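Local atomic coordinates of endoglucanase A (Clostridium acetobutylicum, PDB entry 3IK2), a protein that probably hydrolyses internal beta-1,4-glucosidic bonds of cellulose and related glucans, as a family 44 glycoside hydrolase. Residues R303-R308 against D423-S428. Numbering follows the deposited sequence.
Sequences RMQAPR and DINNSS
Q305 reaches out from helix 297-305 to the turn before strand 427-433 and donates an N-H from NE2 to N425 O at 2.8 Å. The hydrogen bond runs in the carbonyl plane with an N-H...O angle of 155°. A bend at chi2 (-52°) swings the amide across to the turn, and glutamine suits the place because its oxygen can accept while its nitrogen donates. That oxygen, OE1, takes a nearly straight hydrogen bond from R308 NH1 at 3.1 Å; OE1 lies in the guanidinium plane at its edge, whereas NH1 comes from above the amide carbonyl plane (48° out of it), not on a lone pair. Arginine suits because its flat group also gives NE to a salt bridge with D312 and a face to the turn, with I424 CG1 3.7 Å from NH2 and the backbone N of N425 above the rim.

Behind this layer D423 shapes the turn as an Asx motif, aspartate's two oxygens taking its N-H groups: OD1 accepts from N426 N at 3.1 Å and OD2 from N426 ND2. The contact therefore joins the TIM-like barrel to the beta-sheet domain mainly through polar groups. The Q305 NE2 to N425 O bond ties the segments directly, and K448 NZ, bonded to both Q305 OE1 and I424 O, bridges them; its positive charge would probably polarise both carbonyls.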
loop_
_atom_site.group_PDB
_atom_site.type_symbol
_atom_site.label_atom_id
_atom_site.label_comp_id
_atom_site.label_asym_id
_atom_site.label_seq_id
_atom_site.Cartn_x
_atom_site.Cartn_y
_atom_site.Cartn_z
ATOM N N ARG A 303 -3.372 18.228 -4.746
ATOM C CA ARG A 303 -2.846 16.872 -4.927
ATOM C C ARG A 303 -1.474 16.717 -4.294
ATOM O O ARG A 303 -1.250 15.796 -3.525
ATOM C CB ARG A 303 -2.800 16.486 -6.416
ATOM C CG ARG A 303 -2.160 15.121 -6.725
ATOM C CD ARG A 303 -2.287 14.702 -8.216
ATOM N NE ARG A 303 -3.681 14.631 -8.615
ATOM C CZ ARG A 303 -4.271 15.461 -9.479
ATOM N NH1 ARG A 303 -3.575 16.435 -10.069
ATOM N NH2 ARG A 303 -5.564 15.315 -9.758
ATOM N N MET A 304 -0.563 17.635 -4.618
ATOM C CA MET A 304 0.808 17.637 -4.083
ATOM C C MET A 304 0.874 17.943 -2.599
ATOM O O MET A 304 1.774 17.484 -1.928
ATOM C CB MET A 304 1.678 18.627 -4.874
ATOM C CG MET A 304 1.743 18.310 -6.369
ATOM S SD MET A 304 2.773 19.486 -7.287
ATOM C CE MET A 304 1.633 20.878 -7.480
ATOM N N GLN A 305 -0.098 18.699 -2.085
ATOM C CA GLN A 305 -0.209 18.943 -0.632
ATOM C C GLN A 305 -0.843 17.779 0.130
ATOM O O GLN A 305 -0.642 17.637 1.337
ATOM C CB GLN A 305 -1.013 20.227 -0.343
ATOM C CG GLN A 305 -0.449 21.520 -0.983
ATOM C CD GLN A 305 1.019 21.744 -0.681
ATOM O OE1 GLN A 305 1.506 21.327 0.361
ATOM N NE2 GLN A 305 1.744 22.406 -1.605
ATOM N N ALA A 306 -1.641 16.976 -0.567
ATOM C CA ALA A 306 -2.492 15.971 0.081
ATOM C C ALA A 306 -1.708 14.957 0.941
ATOM O O ALA A 306 -2.179 14.584 2.011
ATOM C CB ALA A 306 -3.407 15.264 -0.939
ATOM N N PRO A 307 -0.512 14.504 0.484
ATOM C CA PRO A 307 0.265 13.621 1.361
ATOM C C PRO A 307 0.567 14.207 2.752
ATOM O O PRO A 307 0.886 13.442 3.676
ATOM C CB PRO A 307 1.553 13.392 0.556
ATOM C CG PRO A 307 1.121 13.525 -0.850
ATOM C CD PRO A 307 0.185 14.702 -0.802
ATOM N N ARG A 308 0.493 15.546 2.904
ATOM C CA ARG A 308 0.673 16.152 4.217
ATOM C C ARG A 308 -0.389 15.667 5.248
ATOM O O ARG A 308 -0.101 15.607 6.441
ATOM C CB ARG A 308 0.725 17.689 4.123
ATOM C CG ARG A 308 2.070 18.236 3.599
ATOM C CD ARG A 308 2.027 19.708 3.222
ATOM N NE ARG A 308 1.927 20.545 4.410
ATOM C CZ ARG A 308 1.599 21.830 4.418
ATOM N NH1 ARG A 308 1.328 22.470 3.280
ATOM N NH2 ARG A 308 1.521 22.469 5.584
ATOM N N ASP A 423 10.392 25.182 4.508
ATOM C CA ASP A 423 9.122 25.378 3.819
ATOM C C ASP A 423 8.426 24.072 3.388
ATOM O O ASP A 423 8.679 23.548 2.302
ATOM C CB ASP A 423 9.278 26.348 2.626
ATOM C CG ASP A 423 7.943 26.879 2.144
ATOM O OD1 ASP A 423 6.891 26.285 2.507
ATOM O OD2 ASP A 423 7.928 27.881 1.386
ATOM N N ILE A 424 7.525 23.588 4.238
ATOM C CA ILE A 424 6.753 22.377 3.955
ATOM C C ILE A 424 5.622 22.569 2.955
ATOM O O ILE A 424 5.116 21.591 2.417
ATOM C CB ILE A 424 6.250 21.658 5.252
ATOM C CG1 ILE A 424 5.242 22.518 6.020
ATOM C CG2 ILE A 424 7.446 21.282 6.171
ATOM C CD1 ILE A 424 4.914 21.953 7.456
ATOM N N ASN A 425 5.215 23.816 2.712
ATOM C CA ASN A 425 4.212 24.076 1.701
ATOM C C ASN A 425 4.803 23.954 0.292
ATOM O O ASN A 425 4.207 23.332 -0.593
ATOM C CB ASN A 425 3.530 25.452 1.911
ATOM C CG ASN A 425 2.278 25.625 1.054
ATOM O OD1 ASN A 425 2.070 26.664 0.409
ATOM N ND2 ASN A 425 1.429 24.618 1.059
ATOM N N ASN A 426 5.990 24.523 0.097
ATOM C CA ASN A 426 6.547 24.601 -1.244
ATOM C C ASN A 426 7.529 23.515 -1.571
ATOM O O ASN A 426 7.789 23.231 -2.737
ATOM C CB ASN A 426 7.096 25.997 -1.517
ATOM C CG ASN A 426 5.977 27.002 -1.679
ATOM O OD1 ASN A 426 5.190 26.908 -2.632
ATOM N ND2 ASN A 426 5.847 27.921 -0.714
ATOM N N SER A 427 8.020 22.856 -0.530
ATOM C CA SER A 427 8.963 21.768 -0.729
ATOM C C SER A 427 8.646 20.532 0.103
ATOM O O SER A 427 7.920 20.611 1.119
ATOM C CB SER A 427 10.375 22.268 -0.432
ATOM O OG SER A 427 10.626 22.286 0.952
ATOM N N SER A 428 9.168 19.393 -0.357
ATOM C CA SER A 428 9.351 18.192 0.483
ATOM C C SER A 428 10.796 17.750 0.386
ATOM O O SER A 428 11.362 17.785 -0.689
ATOM C CB SER A 428 8.433 17.049 0.054
ATOM O OG SER A 428 7.111 17.321 0.446
#